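Local atomic coordinates of ftsY (PDB entry 1ZU4), a protein that serves as a receptor for the signal recognition particle, pairing a helical-bundle domain with a P-loop GTPase domain of the SRP54 type. Residues V256-T262 with I282-G288; A123-Y128 with G290-L296. All coordinates share one frame; numbering follows the deposited sequence.

Contact 1 (V256-T262 with I282-G288)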
loop_
_atom_site.group_PDB
_atom_site.type_symbol
_atom_site.label_atom_id
_atom_site.label_comp_id
_atom_site.label_asym_id
_atom_site.label_seq_id
_atom_site.Cartn_x
_atom_site.Cartn_y
_atom_site.Cartn_z
ATOM N N VAL A 256 0.339 -4.735 -11.917
ATOM C CA VAL A 256 0.569 -4.437 -10.508
ATOM C C VAL A 256 0.044 -5.632 -9.740
ATOM O O VAL A 256 -1.052 -6.110 -10.055
ATOM C CB VAL A 256 -0.212 -3.139 -10.091
ATOM C CG1 VAL A 256 -0.191 -2.914 -8.538
ATOM C CG2 VAL A 256 0.311 -1.863 -10.868
ATOM N N SER A 257 0.816 -6.146 -8.782
ATOM C CA SER A 257 0.387 -7.347 -7.993
ATOM C C SER A 257 -0.055 -6.940 -6.610
ATOM O O SER A 257 -0.722 -7.720 -5.942
ATOM C CB SER A 257 1.536 -8.391 -7.838
ATOM O OG SER A 257 2.651 -7.788 -7.150
ATOM N N GLY A 258 0.278 -5.708 -6.181
ATOM C CA GLY A 258 -0.098 -5.253 -4.878
ATOM C C GLY A 258 0.190 -3.775 -4.664
ATOM O O GLY A 258 0.812 -3.109 -5.493
ATOM N N ILE A 259 -0.249 -3.281 -3.530
ATOM C CA ILE A 259 -0.184 -1.854 -3.176
ATOM C C ILE A 259 0.581 -1.647 -1.841
ATOM O O ILE A 259 0.442 -2.421 -0.888
ATOM C CB ILE A 259 -1.620 -1.237 -3.026
ATOM C CG1 ILE A 259 -2.493 -1.365 -4.309
ATOM C CG2 ILE A 259 -1.606 0.239 -2.573
ATOM C CD1 ILE A 259 -1.896 -0.832 -5.537
ATOM N N ILE A 260 1.330 -0.557 -1.786
ATOM C CA ILE A 260 1.944 -0.034 -0.590
ATOM C C ILE A 260 1.238 1.299 -0.323
ATOM O O ILE A 260 1.394 2.210 -1.086
ATOM C CB ILE A 260 3.451 0.247 -0.794
ATOM C CG1 ILE A 260 4.215 -1.053 -1.227
ATOM C CG2 ILE A 260 4.068 0.806 0.464
ATOM C CD1 ILE A 260 5.726 -0.793 -1.371
ATOM N N LEU A 261 0.479 1.373 0.761
ATOM C CA LEU A 261 -0.307 2.536 1.172
ATOM C C LEU A 261 0.532 3.315 2.188
ATOM O O LEU A 261 0.745 2.845 3.267
ATOM C CB LEU A 261 -1.605 2.050 1.859
ATOM C CG LEU A 261 -2.576 3.178 2.264
ATOM C CD1 LEU A 261 -3.012 4.034 1.064
ATOM C CD2 LEU A 261 -3.782 2.635 3.029
ATOM N N THR A 262 1.007 4.496 1.817
ATOM C CA THR A 262 1.895 5.283 2.654
ATOM C C THR A 262 1.155 6.409 3.290
ATOM O O THR A 262 0.026 6.757 2.864
ATOM C CB THR A 262 3.035 5.905 1.827
ATOM O OG1 THR A 262 2.473 6.752 0.813
ATOM C CG2 THR A 262 3.880 4.815 1.177
ATOM N N ILE A 282 -7.041 -4.590 -6.040
ATOM C CA ILE A 282 -5.679 -5.086 -5.887
ATOM C C ILE A 282 -5.385 -5.033 -4.383
ATOM O O ILE A 282 -5.733 -4.052 -3.753
ATOM C CB ILE A 282 -4.621 -4.207 -6.646
ATOM C CG1 ILE A 282 -4.794 -4.267 -8.164
ATOM C CG2 ILE A 282 -3.206 -4.648 -6.305
ATOM C CD1 ILE A 282 -4.209 -3.062 -8.907
ATOM N N PRO A 283 -4.747 -6.079 -3.813
ATOM C CA PRO A 283 -4.524 -6.040 -2.370
ATOM C C PRO A 283 -3.513 -5.013 -1.943
ATOM O O PRO A 283 -2.438 -4.842 -2.575
ATOM C CB PRO A 283 -3.966 -7.421 -2.058
ATOM C CG PRO A 283 -4.142 -8.239 -3.294
ATOM C CD PRO A 283 -4.181 -7.302 -4.425
ATOM N N ILE A 284 -3.816 -4.388 -0.813
ATOM C CA ILE A 284 -2.836 -3.597 -0.128
ATOM C C ILE A 284 -1.960 -4.640 0.597
ATOM O O ILE A 284 -2.501 -5.532 1.253
ATOM C CB ILE A 284 -3.515 -2.632 0.885
ATOM C CG1 ILE A 284 -4.436 -1.648 0.163
ATOM C CG2 ILE A 284 -2.454 -1.874 1.712
ATOM C CD1 ILE A 284 -5.350 -0.907 1.095
ATOM N N LYS A 285 -0.626 -4.515 0.486
ATOM C CA LYS A 285 0.280 -5.511 1.067
ATOM C C LYS A 285 1.222 -4.980 2.138
ATOM O O LYS A 285 1.687 -5.747 2.990
ATOM C CB LYS A 285 1.075 -6.245 -0.019
ATOM C CG LYS A 285 0.140 -7.074 -0.976
ATOM C CD LYS A 285 0.912 -7.957 -1.868
ATOM C CE LYS A 285 -0.042 -8.772 -2.757
ATOM N NZ LYS A 285 0.737 -9.787 -3.528
ATOM N N MET A 286 1.521 -3.693 2.090
ATOM C CA MET A 286 2.371 -3.075 3.100
ATOM C C MET A 286 1.719 -1.741 3.349
ATOM O O MET A 286 1.132 -1.158 2.445
ATOM C CB MET A 286 3.806 -2.791 2.594
ATOM C CG MET A 286 4.666 -4.015 2.237
ATOM S SD MET A 286 5.228 -4.997 3.649
ATOM C CE MET A 286 6.870 -4.374 3.839
ATOM N N ILE A 287 1.811 -1.273 4.576
ATOM C CA ILE A 287 1.287 0.033 4.944
ATOM C C ILE A 287 2.347 0.844 5.714
ATOM O O ILE A 287 2.929 0.353 6.676
ATOM C CB ILE A 287 -0.007 -0.083 5.785
ATOM C CG1 ILE A 287 -0.588 1.305 6.092
ATOM C CG2 ILE A 287 0.186 -0.977 7.054
ATOM C CD1 ILE A 287 -1.915 1.238 6.861
ATOM N N GLY A 288 2.558 2.083 5.273
ATOM C CA GLY A 288 3.495 3.045 5.890
ATOM C C GLY A 288 2.857 3.727 7.094
ATOM O O GLY A 288 1.770 4.349 6.991
#

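Contact 2 (A123-Y128 with G290-L296)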
loop_
_atom_site.group_PDB
_atom_site.type_symbol
_atom_site.label_atom_id
_atom_site.label_comp_id
_atom_site.label_asym_id
_atom_site.label_seq_id
_atom_site.Cartn_x
_atom_site.Cartn_y
_atom_site.Cartn_z
ATOM N N ALA A 123 13.306 1.929 0.202
ATOM C CA ALA A 123 14.272 1.942 1.316
ATOM C C ALA A 123 13.727 1.253 2.583
ATOM O O ALA A 123 14.445 0.490 3.227
ATOM C CB ALA A 123 14.683 3.379 1.635
ATOM N N LYS A 124 12.455 1.510 2.910
ATOM C CA LYS A 124 11.797 0.932 4.063
ATOM C C LYS A 124 11.604 -0.557 3.862
ATOM O O LYS A 124 11.778 -1.313 4.795
ATOM C CB LYS A 124 10.471 1.620 4.361
ATOM C CG LYS A 124 10.709 3.045 4.903
ATOM C CD LYS A 124 9.456 3.736 5.276
ATOM C CE LYS A 124 9.784 5.182 5.698
ATOM N NZ LYS A 124 8.692 5.751 6.539
ATOM N N MET A 125 11.286 -0.961 2.632
ATOM C CA MET A 125 11.182 -2.361 2.322
ATOM C C MET A 125 12.501 -3.102 2.406
ATOM O O MET A 125 12.518 -4.234 2.875
ATOM C CB MET A 125 10.548 -2.560 0.972
ATOM C CG MET A 125 9.020 -2.634 1.055
ATOM S SD MET A 125 8.543 -3.290 -0.507
ATOM C CE MET A 125 8.372 -5.032 -0.193
ATOM N N ALA A 126 13.588 -2.503 1.925
ATOM C CA ALA A 126 14.908 -3.124 2.067
ATOM C C ALA A 126 15.250 -3.371 3.563
ATOM O O ALA A 126 15.682 -4.474 3.936
ATOM C CB ALA A 126 16.014 -2.239 1.391
ATOM N N ASN A 127 15.080 -2.331 4.371
ATOM C CA ASN A 127 15.258 -2.402 5.831
ATOM C C ASN A 127 14.383 -3.469 6.515
ATOM O O ASN A 127 14.847 -4.132 7.434
ATOM C CB ASN A 127 14.976 -1.038 6.513
ATOM C CG ASN A 127 15.466 -1.007 7.973
ATOM O OD1 ASN A 127 14.671 -0.899 8.926
ATOM N ND2 ASN A 127 16.767 -1.149 8.143
ATOM N N TYR A 128 13.137 -3.611 6.057
ATOM C CA TYR A 128 12.183 -4.579 6.586
ATOM C C TYR A 128 12.707 -5.998 6.417
ATOM O O TYR A 128 12.629 -6.827 7.363
ATOM C CB TYR A 128 10.817 -4.419 5.884
ATOM C CG TYR A 128 9.732 -5.395 6.305
ATOM C CD1 TYR A 128 8.804 -5.080 7.304
ATOM C CD2 TYR A 128 9.594 -6.624 5.648
ATOM C CE1 TYR A 128 7.779 -6.016 7.650
ATOM C CE2 TYR A 128 8.617 -7.528 5.987
ATOM C CZ TYR A 128 7.724 -7.250 6.976
ATOM O OH TYR A 128 6.747 -8.216 7.234
ATOM N N GLY A 290 4.560 5.834 9.373
ATOM C CA GLY A 290 5.291 7.016 9.813
ATOM C C GLY A 290 6.534 7.314 8.981
ATOM O O GLY A 290 6.725 6.736 7.905
ATOM N N GLU A 291 7.366 8.247 9.485
ATOM C CA GLU A 291 8.496 8.751 8.739
ATOM C C GLU A 291 9.813 7.996 9.011
ATOM O O GLU A 291 10.753 8.148 8.246
ATOM C CB GLU A 291 8.679 10.242 9.029
ATOM C CG GLU A 291 8.987 10.508 10.493
ATOM C CD GLU A 291 9.439 11.922 10.774
ATOM O OE1 GLU A 291 8.667 12.860 10.460
ATOM O OE2 GLU A 291 10.559 12.081 11.327
ATOM N N LYS A 292 9.897 7.211 10.088
ATOM C CA LYS A 292 11.141 6.455 10.370
ATOM C C LYS A 292 11.335 5.266 9.436
ATOM O O LYS A 292 10.377 4.711 8.869
ATOM C CB LYS A 292 11.201 5.961 11.822
ATOM C CG LYS A 292 10.837 7.001 12.884
ATOM C CD LYS A 292 11.943 8.019 13.052
ATOM C CE LYS A 292 11.465 9.160 13.928
ATOM N NZ LYS A 292 10.497 10.025 13.164
ATOM N N VAL A 293 12.585 4.845 9.299
ATOM C CA VAL A 293 12.913 3.792 8.344
ATOM C C VAL A 293 12.184 2.468 8.610
ATOM O O VAL A 293 12.003 1.654 7.701
ATOM C CB VAL A 293 14.440 3.591 8.264
ATOM C CG1 VAL A 293 14.966 2.922 9.546
ATOM C CG2 VAL A 293 14.818 2.846 6.970
ATOM N N ASP A 294 11.759 2.255 9.853
ATOM C CA ASP A 294 11.105 1.016 10.251
ATOM C C ASP A 294 9.576 1.176 10.337
ATOM O O ASP A 294 8.877 0.278 10.794
ATOM C CB ASP A 294 11.696 0.454 11.565
ATOM C CG ASP A 294 11.856 1.515 12.646
ATOM O OD1 ASP A 294 12.242 2.665 12.337
ATOM O OD2 ASP A 294 11.616 1.186 13.823
ATOM N N ASP A 295 9.058 2.302 9.842
ATOM C CA ASP A 295 7.602 2.544 9.916
ATOM C C ASP A 295 6.859 1.957 8.702
ATOM O O ASP A 295 6.204 2.675 7.966
ATOM C CB ASP A 295 7.294 4.037 10.118
ATOM C CG ASP A 295 7.642 4.524 11.523
ATOM O OD1 ASP A 295 7.661 3.692 12.456
ATOM O OD2 ASP A 295 7.895 5.757 11.692
ATOM N N LEU A 296 7.030 0.657 8.500
ATOM C CA LEU A 296 6.418 -0.076 7.405
ATOM C C LEU A 296 6.047 -1.445 7.923
ATOM O O LEU A 296 6.882 -2.130 8.539
ATOM C CB LEU A 296 7.392 -0.231 6.250
ATOM C CG LEU A 296 6.684 -0.497 4.926
ATOM C CD1 LEU A 296 6.063 0.789 4.326
ATOM C CD2 LEU A 296 7.658 -1.190 3.988
HETATM O O HOH W 1 11.241 -0.778 7.265
HETATM O O HOH W 2 6.373 4.491 5.989
#

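Contact 1 (V256-T262 with I282-G288)
Ile259 and Lys285 are joined by a short, straight backbone bond: Lys285 N lies 2.7 Å from Ile259 O, with an N-H...O angle of 178°. The same carbonyl takes a weak second bond from Met286 N, and here the register slips by one residue: Ile259 pairs with Ile284, but Ile260 pairs with Met286, so Lys285 is the extra residue of a beta bulge. Its side chain can be followed outward. Lys285 CB stands 4.0 Å from Ile259 O; the extended chain then runs back along strand 258-262, Lys285 CD passing Gly258 CA at 4.2 Å and Lys285 CE reaching Ser257 O at 3.4 Å. NZ is held beyond the two segments, by a salt bridge to Glu230 and a hydrogen bond to Arg97 O. The strands are neighbours in the parallel core sheet of the P-loop GTPase fold, linked through helix 272-280 as a beta-alpha-beta unit; the axes of 258-262 and 284-288 cross at -27°. On the face carrying Ile259, Leu261 and Ile284, the sheet packs against Leu280 and Ile276 of that helix. Ile282 adds a hydrophobic end: Ile282 CG2, anti to the backbone N, meets Gly258 CA at 3.5 Å, while Ile282 CD1 lies 4.0 Å from Val256 CG1, the two side chains crossing at about a right angle.

Contact 2 (A123-Y128 with G290-L296)
Lys124 runs from helix 118-131 into the loop 290-296, which turns back after the last parallel strand of the GTPase-fold sheet toward the antiparallel edge strand 296-298. A type I turn from Lys292 to Asp295 shapes this loop, closed by the bond from Asp295 N to Lys292 O. The tight part lies around Lys124. Its chain is extended beyond CG: Lys124 CG passes Val293 O at 3.4 Å, and Lys124 NZ reaches Lys292 O at 3.1 Å. That bond arrives from above the carbonyl plane, 49° out of it, on the face opposite Asp295 N, so one oxygen is gripped by two donors. Two waters complete the polar join: one donates to both Lys124 O and Val293 O, the other accepts from Lys124 NZ and donates to Asp295 O. Beside them Leu296 holds its CG anti to the backbone N (chi1 -158°), and Leu296 CD2 lies 3.5 Å from Met125 CG. Val293 CG2 lies 3.9 Å from Asn127 CB, the side chains crossing at about a right angle, with Trp155 and Leu160 also touching Val293. The loose, outer side is open to solvent: Glu291, Lys292 and Asp294 are exposed and each bury about 10 Å² or less against the helix. There Lys292 NZ forms a salt bridge with its neighbour Glu291, meeting Glu291 OE2 at 2.8 Å from above the carboxylate plane.

How the contacts relate
Contact 1 and contact 2 have centres 14 Å apart and adjoin on the sheet face that carries Ile260 and Met286. The bent side chain of Met286 leaves the strand pair of contact 1 and enters contact 2, its CE lying 3.3 Å from Leu296 CD2 and 3.9 Å from Tyr128 CG. Met125 makes a second junction, with SD 3.9 Å from Ile260 CD1. Helix 118-131 thus packs over the sheet from one side. Along the chain, contact 1 is nested within the loop that contact 2 closes. The side chains of Thr262 in contact 1 and Ala123 in contact 2 lie near, without touching, the residues of the probable P-loop, which includes Gly112, Lys118 and Thr119.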